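Local coordinates for protein phospholyase (Arthrobacter aurescens, PDB 5G4I) that probably uses pyridoxal phosphate to eliminate phosphate from ethanolamine phosphate, acting as a phospholyase within the class III transaminase family, at residues G46-D51 / V56-Y61; L167-R172 / A208-S213; R240-G245 / E273-T278; R395-L400 / L431-A436. One frame throughout, in Å; residues are numbered along the deposited sequence.

Contact 1: G46-D51 / V56-Y61; sequences GVWLTD and VYLDGY. With PO4 (phosphate ion), chain D.
Y57 spans its hairpin partner from L49 to D51. With chi1 at -54°, CG is trans to the carbonyl carbon, which carries the ring along the neighbouring strand. From the base outward, Y57 CB lies 4.0 Å from L49 O, and Y57 CD1 is close to the same oxygen, which meets the ring at its edge. Y57 CE1 then reaches D51 OD2 at 3.5 Å, and the tip closes the path: Y57 OH donates to D51 OD2 at 2.7 Å, with carboxylate and ring planes 65° apart. The other oxygen, D51 OD1, takes the backbone N of K55 in the turn. A phenylalanine in place of Y57 would probably leave D51 OD2 without its phenolic donor and the carboxylate freer to rotate.

The backbones fix this register. L49 and Y57 are an antiparallel hydrogen-bonded pair, L49 N to Y57 O 2.9 Å and Y57 N to L49 O 2.8 Å. On the other face, L58 CD1 lies over the six-membered ring of W48, a CH-pi contact 4.2 Å from L58 CD1 to the ring centroid and 14° off its normal, while L58 CD1 also touches V47 CG2 at 3.6 Å. At the end of the strand, D59 OD1 accepts from Y61 N in an Asx turn, and D59 OD2 is bonded to H69. Y61 OH is hydrogen-bonded to a phosphate ion, at a doubtfully short distance; the ion is also held by R414, Q254 and R90 of the second subunit.

The hairpin lies between strands 41-45 and 399-404, with helix 421-436 packed on the L58 face.

Contact 2: L167-R172 / A208-S213; sequences LGAHVR and AGHGVS
H170 and H210 meet by backbone carbon against ring, not by ring against ring. The CH-pi component is nearly axial: H170 CA stands 3.7 Å from the centroid of the H210 imidazole, 3° off the normal. H170 CB comes over the same face, 3.7 Å from H210 ND1. The imidazole of H170 itself takes another course: chi1 of 61° tucks CG in between N and C, which turns this ring from H210 and lays it over V171 CG2. On the opposite face of the H210 ring is A208 O, offset toward the rim.

The polar approaches need separate treatment. H210 NE2 comes within 3.1 Å of A169 O, but the angle is too poor for a hydrogen bond. What A169 O does accept is R172 NH1, at 2.9 Å, and R172 NH1 also donates to V171 O at 3.0 Å. Both acceptors lie in the guanidinium plane, and the one nitrogen thus donates to two carbonyls of its own segment. R172 NE is bonded to S204 OG on helix 187-207, which gives the group a further anchor.

One loose van der Waals contact remains: A208 CB approaches the guanidinium edge, 4.3 Å from R172 NH2.

Two turns are thus placed side by side. A type I beta turn from G168 to V171, with V171 N bonded to G168 O, leads into edge strand 171-174, and a Schellman motif at G209 ends helix 187-207 before strand 214-217; the two lie at loop ends of the alpha/beta large domain, consistent with fold type I pyridoxal-phosphate enzymes.

Contact 3: R240-G245 / E273-T278; sequences RVRAAG and EPELVT
R242 and E275 form a salt bridge from the last turn of helix 233-243 to the residue just before strand 276-279, within the alpha/beta sheet domain of this fold type I family. The two side chains come from opposite directions and have contrasting shapes. R242 is extended from CG to NE and carries its guanidinium clear of the helix; E275 is bent at its second torsion (chi2 89°), which turns the carboxylate to meet it. The flat groups are steeply inclined, their planes 73° apart, and the two bonds differ in quality. R242 NH2 to E275 OE1 is nearly straight, 171° at 2.9 Å, with OE1 in the guanidinium plane but approached from above its own carboxylate. R242 NE to E275 OE2, also 2.9 Å, is weak in angle.

E275 OE1 has a second donor in the backbone N of V248 on strand 247-251, so the carboxylate is positioned by the neighbouring strand as well as by the arginine. R242 NH2 donates again, to E273 O at 2.9 Å, from above the carbonyl plane. After the helix, G245 makes the turn in a Schellman motif. One water completes the link, accepting from both R242 NH1 and E273 N, each at 2.9 Å.

Contact 4: R395-L400 / L431-A436; sequences RERGVL and LELSLA
R397 lays one face of its guanidinium across the helix surface at L433 and S434. R397 NH1 is 3.7 Å from L433 CB and 4.0 Å from L433 CD1, while R397 NE approaches S434 CB at 4.0 Å. L433 C and S434 N stand about 3.8 Å from the guanidinium plane, both on the same face and offset toward its rim, so the flat group covers the peptide link between these residues as well as the leucine's CB. The side chains of R397 and L433 cross at about a right angle. The arginine chain is extended from CG to NE (chi2 169°, chi3 174°), and this length lets it span the gap to helix 421-436.

Partners outside the two segments set the rotation of the group. D393 OD2, on helix 384-396, makes a salt bridge with R397 NE and a hydrogen bond with S434 OG, so one carboxylate oxygen engages both segments. Q430 OE1, a turn earlier in helix 421-436, is bonded to R397 NH1. With a methionine in place of R397, D393 would probably lose its cationic mate and Q430 OE1 its donor.

Farther out, G398 makes a Schellman motif, G398 N to R395 O 2.9 Å, which turns the chain from helix 384-396 into strand 399-404. On that helix R395 NH1 and E396 OE2 form a separate salt bridge.

The chemistry is divided by direction: the guanidinium face packs by van der Waals contact, while its N-H groups serve polar partners outside both segments, which probably holds the charge at a fixed orientation.

In the fold
Along the chain the four contacts follow in series; none nests in or crosses another. Contact 1 closes the four-residue turn of an N-terminal hairpin. Contact 2 spans 35 residues, including helix 187-207, and contact 3 closes a 27-residue loop containing strand 247-251. Those two touch where V212 packs on A244, and both reach the sheet of the large domain. Contact 4 closes a 30-residue stretch that includes the first part of the C-terminal helix 421-436, and returns to contact 1: L58 N and O probably bond G398 O and L400 N, pairing strands 56-59 and 399-404. Thus both chain ends build one domain, its contacts centred about 39 to 45 Å from contacts 2 and 3.

Contact 1: G46-D51 / V56-Y61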
loop_
_atom_site.group_PDB
_atom_site.type_symbol
_atom_site.label_atom_id
_atom_site.label_comp_id
_atom_site.label_asym_id
_atom_site.label_seq_id
_atom_site.Cartn_x
_atom_site.Cartn_y
_atom_site.Cartn_z
ATOM N N GLY A 46 4.173 -23.141 12.441
ATOM C CA GLY A 46 2.860 -23.197 13.034
ATOM C C GLY A 46 2.651 -22.117 14.066
ATOM O O GLY A 46 2.597 -20.921 13.713
ATOM N N VAL A 47 2.481 -22.496 15.385
ATOM C CA VAL A 47 2.324 -21.560 16.483
ATOM C C VAL A 47 3.667 -21.301 17.242
ATOM O O VAL A 47 3.645 -20.561 18.245
ATOM C CB VAL A 47 1.237 -21.963 17.460
ATOM C CG1 VAL A 47 -0.179 -22.013 16.820
ATOM C CG2 VAL A 47 1.604 -23.296 18.232
ATOM N N TRP A 48 4.747 -21.923 16.750
ATOM C CA TRP A 48 6.017 -21.853 17.517
ATOM C C TRP A 48 7.063 -20.943 16.859
ATOM O O TRP A 48 7.149 -20.939 15.602
ATOM C CB TRP A 48 6.568 -23.274 17.638
ATOM C CG TRP A 48 5.677 -24.247 18.342
ATOM C CD1 TRP A 48 4.921 -25.220 17.719
ATOM C CD2 TRP A 48 5.329 -24.277 19.753
ATOM N NE1 TRP A 48 4.189 -25.898 18.664
ATOM C CE2 TRP A 48 4.399 -25.344 19.922
ATOM C CE3 TRP A 48 5.768 -23.578 20.866
ATOM C CZ2 TRP A 48 3.881 -25.678 21.203
ATOM C CZ3 TRP A 48 5.218 -23.936 22.169
ATOM C CH2 TRP A 48 4.284 -24.985 22.285
ATOM N N LEU A 49 7.777 -20.153 17.651
ATOM C CA LEU A 49 8.821 -19.229 17.191
ATOM C C LEU A 49 10.124 -19.426 17.937
ATOM O O LEU A 49 10.068 -19.700 19.123
ATOM C CB LEU A 49 8.379 -17.792 17.365
ATOM C CG LEU A 49 7.281 -17.290 16.396
ATOM C CD1 LEU A 49 6.506 -16.113 16.986
ATOM C CD2 LEU A 49 7.907 -17.013 15.007
ATOM N N THR A 50 11.251 -19.239 17.245
ATOM C CA THR A 50 12.588 -19.447 17.825
ATOM C C THR A 50 13.428 -18.177 17.673
ATOM O O THR A 50 13.419 -17.498 16.593
ATOM C CB THR A 50 13.330 -20.574 17.127
ATOM O OG1 THR A 50 12.570 -21.787 17.241
ATOM C CG2 THR A 50 14.708 -20.811 17.797
ATOM N N ASP A 51 14.006 -17.723 18.783
ATOM C CA ASP A 51 14.919 -16.542 18.846
ATOM C C ASP A 51 16.374 -16.888 18.463
ATOM O O ASP A 51 16.669 -18.036 18.218
ATOM C CB ASP A 51 14.746 -15.677 20.143
ATOM C CG ASP A 51 15.413 -16.249 21.420
ATOM O OD1 ASP A 51 16.242 -17.159 21.199
ATOM O OD2 ASP A 51 15.056 -15.752 22.544
ATOM N N VAL A 56 12.561 -21.104 22.487
ATOM C CA VAL A 56 11.283 -21.357 21.777
ATOM C C VAL A 56 10.111 -20.713 22.505
ATOM O O VAL A 56 9.975 -20.790 23.751
ATOM C CB VAL A 56 11.062 -22.873 21.576
ATOM C CG1 VAL A 56 9.704 -23.140 20.909
ATOM C CG2 VAL A 56 12.161 -23.467 20.768
ATOM N N TYR A 57 9.198 -20.089 21.721
ATOM C CA TYR A 57 8.051 -19.433 22.288
ATOM C C TYR A 57 6.725 -19.911 21.595
ATOM O O TYR A 57 6.736 -20.178 20.369
ATOM C CB TYR A 57 8.096 -17.885 22.109
ATOM C CG TYR A 57 9.350 -17.192 22.614
ATOM C CD1 TYR A 57 10.500 -17.236 21.848
ATOM C CD2 TYR A 57 9.357 -16.560 23.796
ATOM C CE1 TYR A 57 11.676 -16.625 22.290
ATOM C CE2 TYR A 57 10.511 -15.868 24.254
ATOM C CZ TYR A 57 11.661 -16.026 23.525
ATOM O OH TYR A 57 12.808 -15.371 23.967
ATOM N N LEU A 58 5.682 -19.927 22.407
ATOM C CA LEU A 58 4.290 -20.109 21.935
ATOM C C LEU A 58 3.775 -18.709 21.526
ATOM O O LEU A 58 3.779 -17.787 22.307
ATOM C CB LEU A 58 3.413 -20.712 23.030
ATOM C CG LEU A 58 1.911 -20.923 22.664
ATOM C CD1 LEU A 58 1.728 -21.817 21.491
ATOM C CD2 LEU A 58 1.134 -21.438 23.887
ATOM N N ASP A 59 3.303 -18.591 20.238
ATOM C CA ASP A 59 2.735 -17.340 19.720
ATOM C C ASP A 59 1.298 -17.132 20.156
ATOM O O ASP A 59 0.409 -17.791 19.584
ATOM C CB ASP A 59 2.869 -17.307 18.180
ATOM C CG ASP A 59 2.574 -15.932 17.561
ATOM O OD1 ASP A 59 1.982 -15.078 18.264
ATOM O OD2 ASP A 59 2.969 -15.788 16.379
ATOM N N GLY A 60 1.049 -16.299 21.175
ATOM C CA GLY A 60 -0.306 -15.851 21.548
ATOM C C GLY A 60 -0.760 -14.483 21.084
ATOM O O GLY A 60 -1.678 -13.877 21.675
ATOM N N TYR A 61 -0.070 -14.005 20.017
ATOM C CA TYR A 61 -0.223 -12.604 19.587
ATOM C C TYR A 61 -0.454 -12.332 18.110
ATOM O O TYR A 61 -1.191 -11.398 17.764
ATOM C CB TYR A 61 1.031 -11.745 20.106
ATOM C CG TYR A 61 1.059 -10.310 19.582
ATOM C CD1 TYR A 61 0.161 -9.420 20.016
ATOM C CD2 TYR A 61 1.823 -10.024 18.476
ATOM C CE1 TYR A 61 0.097 -8.150 19.419
ATOM C CE2 TYR A 61 1.749 -8.785 17.868
ATOM C CZ TYR A 61 0.913 -7.910 18.411
ATOM O OH TYR A 61 0.869 -6.676 17.735
HETATM P P PO4 D . -1.252 -5.159 15.928
HETATM O O1 PO4 D . -2.656 -5.324 15.921
HETATM O O2 PO4 D . -0.430 -6.355 15.453
HETATM O O3 PO4 D . -1.089 -5.397 17.424
HETATM O O4 PO4 D . -0.651 -3.851 15.480
#

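Contact 2: L167-R172 / A208-S213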
loop_
_atom_site.group_PDB
_atom_site.type_symbol
_atom_site.label_atom_id
_atom_site.label_comp_id
_atom_site.label_asym_id
_atom_site.label_seq_id
_atom_site.Cartn_x
_atom_site.Cartn_y
_atom_site.Cartn_z
ATOM N N LEU A 167 -6.788 16.651 15.265
ATOM C CA LEU A 167 -8.004 15.958 14.798
ATOM C C LEU A 167 -8.726 16.856 13.826
ATOM O O LEU A 167 -9.001 18.116 14.113
ATOM C CB LEU A 167 -8.933 15.589 15.966
ATOM C CG LEU A 167 -10.089 14.592 15.642
ATOM C CD1 LEU A 167 -9.496 13.217 15.325
ATOM C CD2 LEU A 167 -11.127 14.533 16.763
ATOM N N GLY A 168 -9.174 16.345 12.677
ATOM C CA GLY A 168 -9.830 17.152 11.655
ATOM C C GLY A 168 -11.136 17.787 12.083
ATOM O O GLY A 168 -11.900 17.174 12.859
ATOM N N ALA A 169 -11.385 18.997 11.530
ATOM C CA ALA A 169 -12.693 19.603 11.877
ATOM C C ALA A 169 -13.884 18.828 11.355
ATOM O O ALA A 169 -15.003 18.995 11.895
ATOM C CB ALA A 169 -12.741 21.005 11.248
ATOM N N HIS A 170 -13.675 17.966 10.361
ATOM C CA HIS A 170 -14.743 17.130 9.778
ATOM C C HIS A 170 -14.977 15.830 10.599
ATOM O O HIS A 170 -15.749 14.957 10.108
ATOM C CB HIS A 170 -14.435 16.789 8.310
ATOM C CG HIS A 170 -13.145 15.997 8.142
ATOM N ND1 HIS A 170 -11.882 16.570 8.359
ATOM C CD2 HIS A 170 -12.936 14.719 7.786
ATOM C CE1 HIS A 170 -10.959 15.612 8.183
ATOM N NE2 HIS A 170 -11.570 14.505 7.805
ATOM N N VAL A 171 -14.358 15.686 11.754
ATOM C CA VAL A 171 -14.383 14.387 12.504
ATOM C C VAL A 171 -15.146 14.644 13.814
ATOM O O VAL A 171 -14.860 15.646 14.526
ATOM C CB VAL A 171 -12.937 13.846 12.750
ATOM C CG1 VAL A 171 -12.980 12.470 13.429
ATOM C CG2 VAL A 171 -12.181 13.864 11.446
ATOM N N ARG A 172 -15.966 13.655 14.234
ATOM C CA ARG A 172 -16.466 13.565 15.593
ATOM C C ARG A 172 -16.135 12.214 16.182
ATOM O O ARG A 172 -16.473 11.186 15.531
ATOM C CB ARG A 172 -17.990 13.879 15.700
ATOM C CG ARG A 172 -18.387 15.302 15.246
ATOM C CD ARG A 172 -17.847 16.420 16.173
ATOM N NE ARG A 172 -18.317 17.731 15.675
ATOM C CZ ARG A 172 -17.710 18.400 14.718
ATOM N NH1 ARG A 172 -16.640 17.960 14.068
ATOM N NH2 ARG A 172 -18.280 19.512 14.151
ATOM N N ALA A 208 -21.786 22.558 10.866
ATOM C CA ALA A 208 -20.479 23.029 10.371
ATOM C C ALA A 208 -20.267 22.886 8.859
ATOM O O ALA A 208 -19.196 23.271 8.372
ATOM C CB ALA A 208 -19.389 22.364 11.181
ATOM N N GLY A 209 -21.164 22.309 8.103
ATOM C CA GLY A 209 -21.098 22.173 6.682
ATOM C C GLY A 209 -20.341 20.967 6.139
ATOM O O GLY A 209 -20.236 20.810 4.919
ATOM N N HIS A 210 -20.014 20.015 7.022
ATOM C CA HIS A 210 -19.399 18.767 6.544
ATOM C C HIS A 210 -20.380 17.700 6.143
ATOM O O HIS A 210 -20.093 16.829 5.302
ATOM C CB HIS A 210 -18.482 18.191 7.633
ATOM C CG HIS A 210 -17.567 19.183 8.282
ATOM N ND1 HIS A 210 -16.511 19.799 7.655
ATOM C CD2 HIS A 210 -17.608 19.676 9.526
ATOM C CE1 HIS A 210 -15.937 20.632 8.502
ATOM N NE2 HIS A 210 -16.564 20.556 9.650
ATOM N N GLY A 211 -21.582 17.675 6.744
ATOM C CA GLY A 211 -22.491 16.595 6.559
ATOM C C GLY A 211 -21.900 15.268 7.082
ATOM O O GLY A 211 -20.858 15.295 7.752
ATOM N N VAL A 212 -22.565 14.156 6.806
ATOM C CA VAL A 212 -22.039 12.834 7.264
ATOM C C VAL A 212 -21.714 12.008 6.015
ATOM O O VAL A 212 -22.588 11.628 5.199
ATOM C CB VAL A 212 -23.086 12.092 8.135
ATOM C CG1 VAL A 212 -22.493 10.724 8.578
ATOM C CG2 VAL A 212 -23.490 12.935 9.333
ATOM N N SER A 213 -20.412 11.631 5.866
ATOM C CA SER A 213 -19.958 10.710 4.825
ATOM C C SER A 213 -19.997 9.215 5.333
ATOM O O SER A 213 -20.557 8.362 4.660
ATOM C CB SER A 213 -18.536 11.079 4.323
ATOM O OG SER A 213 -18.143 10.185 3.272
#

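Contact 3: R240-G245 / E273-T278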
loop_
_atom_site.group_PDB
_atom_site.type_symbol
_atom_site.label_atom_id
_atom_site.label_comp_id
_atom_site.label_asym_id
_atom_site.label_seq_id
_atom_site.Cartn_x
_atom_site.Cartn_y
_atom_site.Cartn_z
ATOM N N ARG A 240 -29.238 6.117 11.813
ATOM C CA ARG A 240 -29.039 7.624 11.899
ATOM C C ARG A 240 -28.074 8.135 10.797
ATOM O O ARG A 240 -28.285 9.126 10.140
ATOM C CB ARG A 240 -28.543 7.996 13.263
ATOM C CG ARG A 240 -29.633 7.824 14.362
ATOM C CD ARG A 240 -29.024 7.763 15.780
ATOM N NE ARG A 240 -29.996 7.779 16.866
ATOM C CZ ARG A 240 -30.757 6.742 17.173
ATOM N NH1 ARG A 240 -30.664 5.586 16.525
ATOM N NH2 ARG A 240 -31.654 6.866 18.185
ATOM N N VAL A 241 -26.995 7.372 10.531
ATOM C CA VAL A 241 -26.072 7.741 9.507
ATOM C C VAL A 241 -26.741 7.734 8.100
ATOM O O VAL A 241 -26.501 8.640 7.314
ATOM C CB VAL A 241 -24.844 6.772 9.547
ATOM C CG1 VAL A 241 -23.943 6.819 8.242
ATOM C CG2 VAL A 241 -24.005 7.040 10.764
ATOM N N ARG A 242 -27.534 6.685 7.812
ATOM C CA ARG A 242 -28.211 6.586 6.491
ATOM C C ARG A 242 -29.239 7.701 6.344
ATOM O O ARG A 242 -29.362 8.252 5.227
ATOM C CB ARG A 242 -28.734 5.185 6.276
ATOM C CG ARG A 242 -27.502 4.212 6.050
ATOM C CD ARG A 242 -27.900 2.816 6.192
ATOM N NE ARG A 242 -26.679 1.963 5.941
ATOM C CZ ARG A 242 -26.606 0.698 6.331
ATOM N NH1 ARG A 242 -27.558 0.125 7.074
ATOM N NH2 ARG A 242 -25.495 -0.004 6.037
ATOM N N ALA A 243 -29.872 8.072 7.451
ATOM C CA ALA A 243 -30.910 9.180 7.323
ATOM C C ALA A 243 -30.145 10.498 7.022
ATOM O O ALA A 243 -30.756 11.471 6.500
ATOM C CB ALA A 243 -31.695 9.273 8.576
ATOM N N ALA A 244 -28.877 10.623 7.424
ATOM C CA ALA A 244 -28.011 11.771 7.150
ATOM C C ALA A 244 -27.315 11.679 5.782
ATOM O O ALA A 244 -26.496 12.541 5.483
ATOM C CB ALA A 244 -26.987 11.981 8.234
ATOM N N GLY A 245 -27.607 10.642 4.974
ATOM C CA GLY A 245 -27.002 10.517 3.664
ATOM C C GLY A 245 -25.601 9.896 3.632
ATOM O O GLY A 245 -24.915 10.018 2.629
ATOM N N GLU A 273 -25.757 -4.631 7.763
ATOM C CA GLU A 273 -25.075 -5.018 6.479
ATOM C C GLU A 273 -24.405 -3.741 5.985
ATOM O O GLU A 273 -25.036 -2.810 5.459
ATOM C CB GLU A 273 -25.992 -5.548 5.380
ATOM C CG GLU A 273 -25.179 -5.987 4.154
ATOM C CD GLU A 273 -26.065 -6.455 2.973
ATOM O OE1 GLU A 273 -27.103 -7.152 3.196
ATOM O OE2 GLU A 273 -25.773 -6.127 1.792
ATOM N N PRO A 274 -23.064 -3.617 6.182
ATOM C CA PRO A 274 -22.352 -2.446 5.662
ATOM C C PRO A 274 -22.344 -2.326 4.147
ATOM O O PRO A 274 -22.381 -3.348 3.424
ATOM C CB PRO A 274 -20.907 -2.646 6.187
ATOM C CG PRO A 274 -20.952 -3.758 7.056
ATOM C CD PRO A 274 -22.154 -4.614 6.756
ATOM N N GLU A 275 -22.207 -1.090 3.632
ATOM C CA GLU A 275 -22.010 -0.819 2.239
ATOM C C GLU A 275 -20.560 -1.109 1.749
ATOM O O GLU A 275 -20.330 -1.354 0.564
ATOM C CB GLU A 275 -22.385 0.581 1.793
ATOM C CG GLU A 275 -23.862 0.911 1.983
ATOM C CD GLU A 275 -24.210 1.513 3.336
ATOM O OE1 GLU A 275 -23.515 1.360 4.378
ATOM O OE2 GLU A 275 -25.329 2.184 3.426
ATOM N N LEU A 276 -19.619 -0.987 2.718
ATOM C CA LEU A 276 -18.179 -1.108 2.418
ATOM C C LEU A 276 -17.547 -1.907 3.567
ATOM O O LEU A 276 -17.855 -1.691 4.756
ATOM C CB LEU A 276 -17.514 0.325 2.468
ATOM C CG LEU A 276 -17.907 1.254 1.251
ATOM C CD1 LEU A 276 -17.851 2.759 1.649
ATOM C CD2 LEU A 276 -17.049 0.950 0.054
ATOM N N VAL A 277 -16.673 -2.850 3.146
ATOM C CA VAL A 277 -15.925 -3.751 4.106
ATOM C C VAL A 277 -14.446 -3.723 3.716
ATOM O O VAL A 277 -14.122 -3.954 2.557
ATOM C CB VAL A 277 -16.478 -5.214 4.110
ATOM C CG1 VAL A 277 -15.709 -6.040 5.105
ATOM C CG2 VAL A 277 -17.950 -5.230 4.421
ATOM N N THR A 278 -13.595 -3.364 4.680
ATOM C CA THR A 278 -12.119 -3.303 4.395
ATOM C C THR A 278 -11.417 -4.442 5.151
ATOM O O THR A 278 -11.848 -4.923 6.186
ATOM C CB THR A 278 -11.555 -1.916 4.791
ATOM O OG1 THR A 278 -11.802 -1.712 6.175
ATOM C CG2 THR A 278 -12.204 -0.788 3.979
HETATM O O HOH W 1 -27.875 -2.638 7.795
#

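Contact 4: R395-L400 / L431-A436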
loop_
_atom_site.group_PDB
_atom_site.type_symbol
_atom_site.label_atom_id
_atom_site.label_comp_id
_atom_site.label_asym_id
_atom_site.label_seq_id
_atom_site.Cartn_x
_atom_site.Cartn_y
_atom_site.Cartn_z
ATOM N N ARG A 395 6.635 -13.731 28.581
ATOM C CA ARG A 395 7.781 -13.944 27.677
ATOM C C ARG A 395 8.847 -14.876 28.276
ATOM O O ARG A 395 9.331 -15.771 27.640
ATOM C CB ARG A 395 8.398 -12.589 27.206
ATOM C CG ARG A 395 9.645 -12.684 26.365
ATOM C CD ARG A 395 10.485 -11.393 26.213
ATOM N NE ARG A 395 10.657 -10.727 27.517
ATOM C CZ ARG A 395 11.488 -11.176 28.489
ATOM N NH1 ARG A 395 12.269 -12.239 28.327
ATOM N NH2 ARG A 395 11.560 -10.504 29.612
ATOM N N GLU A 396 9.229 -14.557 29.558
ATOM C CA GLU A 396 10.211 -15.429 30.225
ATOM C C GLU A 396 9.778 -16.899 30.317
ATOM O O GLU A 396 10.577 -17.798 30.118
ATOM C CB GLU A 396 10.583 -14.881 31.635
ATOM C CG GLU A 396 11.495 -13.671 31.557
ATOM C CD GLU A 396 12.987 -13.997 31.232
ATOM O OE1 GLU A 396 13.520 -15.129 31.513
ATOM O OE2 GLU A 396 13.662 -13.122 30.663
ATOM N N ARG A 397 8.462 -17.076 30.458
ATOM C CA ARG A 397 7.818 -18.402 30.478
ATOM C C ARG A 397 7.614 -19.055 29.103
ATOM O O ARG A 397 7.169 -20.182 28.985
ATOM C CB ARG A 397 6.458 -18.313 31.226
ATOM C CG ARG A 397 6.530 -17.980 32.754
ATOM C CD ARG A 397 5.181 -17.660 33.336
ATOM N NE ARG A 397 5.216 -17.493 34.807
ATOM C CZ ARG A 397 5.268 -18.505 35.681
ATOM N NH1 ARG A 397 5.181 -19.768 35.299
ATOM N NH2 ARG A 397 5.358 -18.212 36.982
ATOM N N GLY A 398 8.001 -18.350 28.047
ATOM C CA GLY A 398 7.906 -18.890 26.706
ATOM C C GLY A 398 6.576 -18.577 25.987
ATOM O O GLY A 398 6.218 -19.380 25.112
ATOM N N VAL A 399 5.932 -17.491 26.328
ATOM C CA VAL A 399 4.589 -17.158 25.682
ATOM C C VAL A 399 4.602 -15.692 25.269
ATOM O O VAL A 399 4.831 -14.807 26.086
ATOM C CB VAL A 399 3.369 -17.490 26.592
ATOM C CG1 VAL A 399 2.040 -17.307 25.802
ATOM C CG2 VAL A 399 3.468 -18.930 27.140
ATOM N N LEU A 400 4.244 -15.415 23.996
ATOM C CA LEU A 400 4.162 -14.038 23.480
ATOM C C LEU A 400 2.721 -13.509 23.535
ATOM O O LEU A 400 1.848 -14.073 22.879
ATOM C CB LEU A 400 4.690 -13.967 21.999
ATOM C CG LEU A 400 6.076 -14.536 21.774
ATOM C CD1 LEU A 400 6.406 -14.469 20.263
ATOM C CD2 LEU A 400 7.101 -13.841 22.643
ATOM N N LEU A 431 -0.497 -18.236 32.384
ATOM C CA LEU A 431 -1.125 -17.021 32.774
ATOM C C LEU A 431 -1.556 -17.059 34.227
ATOM O O LEU A 431 -1.313 -16.091 35.012
ATOM C CB LEU A 431 -2.313 -16.675 31.866
ATOM C CG LEU A 431 -3.152 -15.434 32.239
ATOM C CD1 LEU A 431 -2.267 -14.181 32.194
ATOM C CD2 LEU A 431 -4.360 -15.289 31.327
ATOM N N GLU A 432 -2.197 -18.179 34.627
ATOM C CA GLU A 432 -2.545 -18.363 36.069
ATOM C C GLU A 432 -1.349 -18.339 37.008
ATOM O O GLU A 432 -1.447 -17.658 38.041
ATOM C CB GLU A 432 -3.296 -19.669 36.291
ATOM C CG GLU A 432 -4.666 -19.594 35.673
ATOM C CD GLU A 432 -5.710 -20.559 36.479
ATOM O OE1 GLU A 432 -6.134 -20.143 37.581
ATOM O OE2 GLU A 432 -5.997 -21.546 35.934
ATOM N N LEU A 433 -0.276 -18.993 36.647
ATOM C CA LEU A 433 0.933 -18.965 37.450
ATOM C C LEU A 433 1.563 -17.569 37.506
ATOM O O LEU A 433 2.036 -17.080 38.572
ATOM C CB LEU A 433 1.903 -20.018 36.982
ATOM C CG LEU A 433 1.425 -21.497 37.138
ATOM C CD1 LEU A 433 2.316 -22.388 36.369
ATOM C CD2 LEU A 433 1.251 -21.937 38.603
ATOM N N SER A 434 1.553 -16.865 36.386
ATOM C CA SER A 434 2.007 -15.477 36.362
ATOM C C SER A 434 1.178 -14.542 37.273
ATOM O O SER A 434 1.740 -13.706 38.052
ATOM C CB SER A 434 2.091 -15.038 34.850
ATOM O OG SER A 434 2.824 -13.770 34.796
ATOM N N LEU A 435 -0.136 -14.572 37.206
ATOM C CA LEU A 435 -1.066 -13.831 38.047
ATOM C C LEU A 435 -0.760 -14.123 39.542
ATOM O O LEU A 435 -0.740 -13.192 40.405
ATOM C CB LEU A 435 -2.515 -14.099 37.715
ATOM C CG LEU A 435 -3.013 -13.418 36.438
ATOM C CD1 LEU A 435 -4.325 -14.067 36.036
ATOM C CD2 LEU A 435 -3.223 -11.928 36.570
ATOM N N ALA A 436 -0.525 -15.392 39.828
ATOM C CA ALA A 436 -0.332 -15.762 41.224
ATOM C C ALA A 436 0.962 -15.161 41.763
ATOM O O ALA A 436 1.063 -14.988 42.977
ATOM C CB ALA A 436 -0.362 -17.265 41.379
#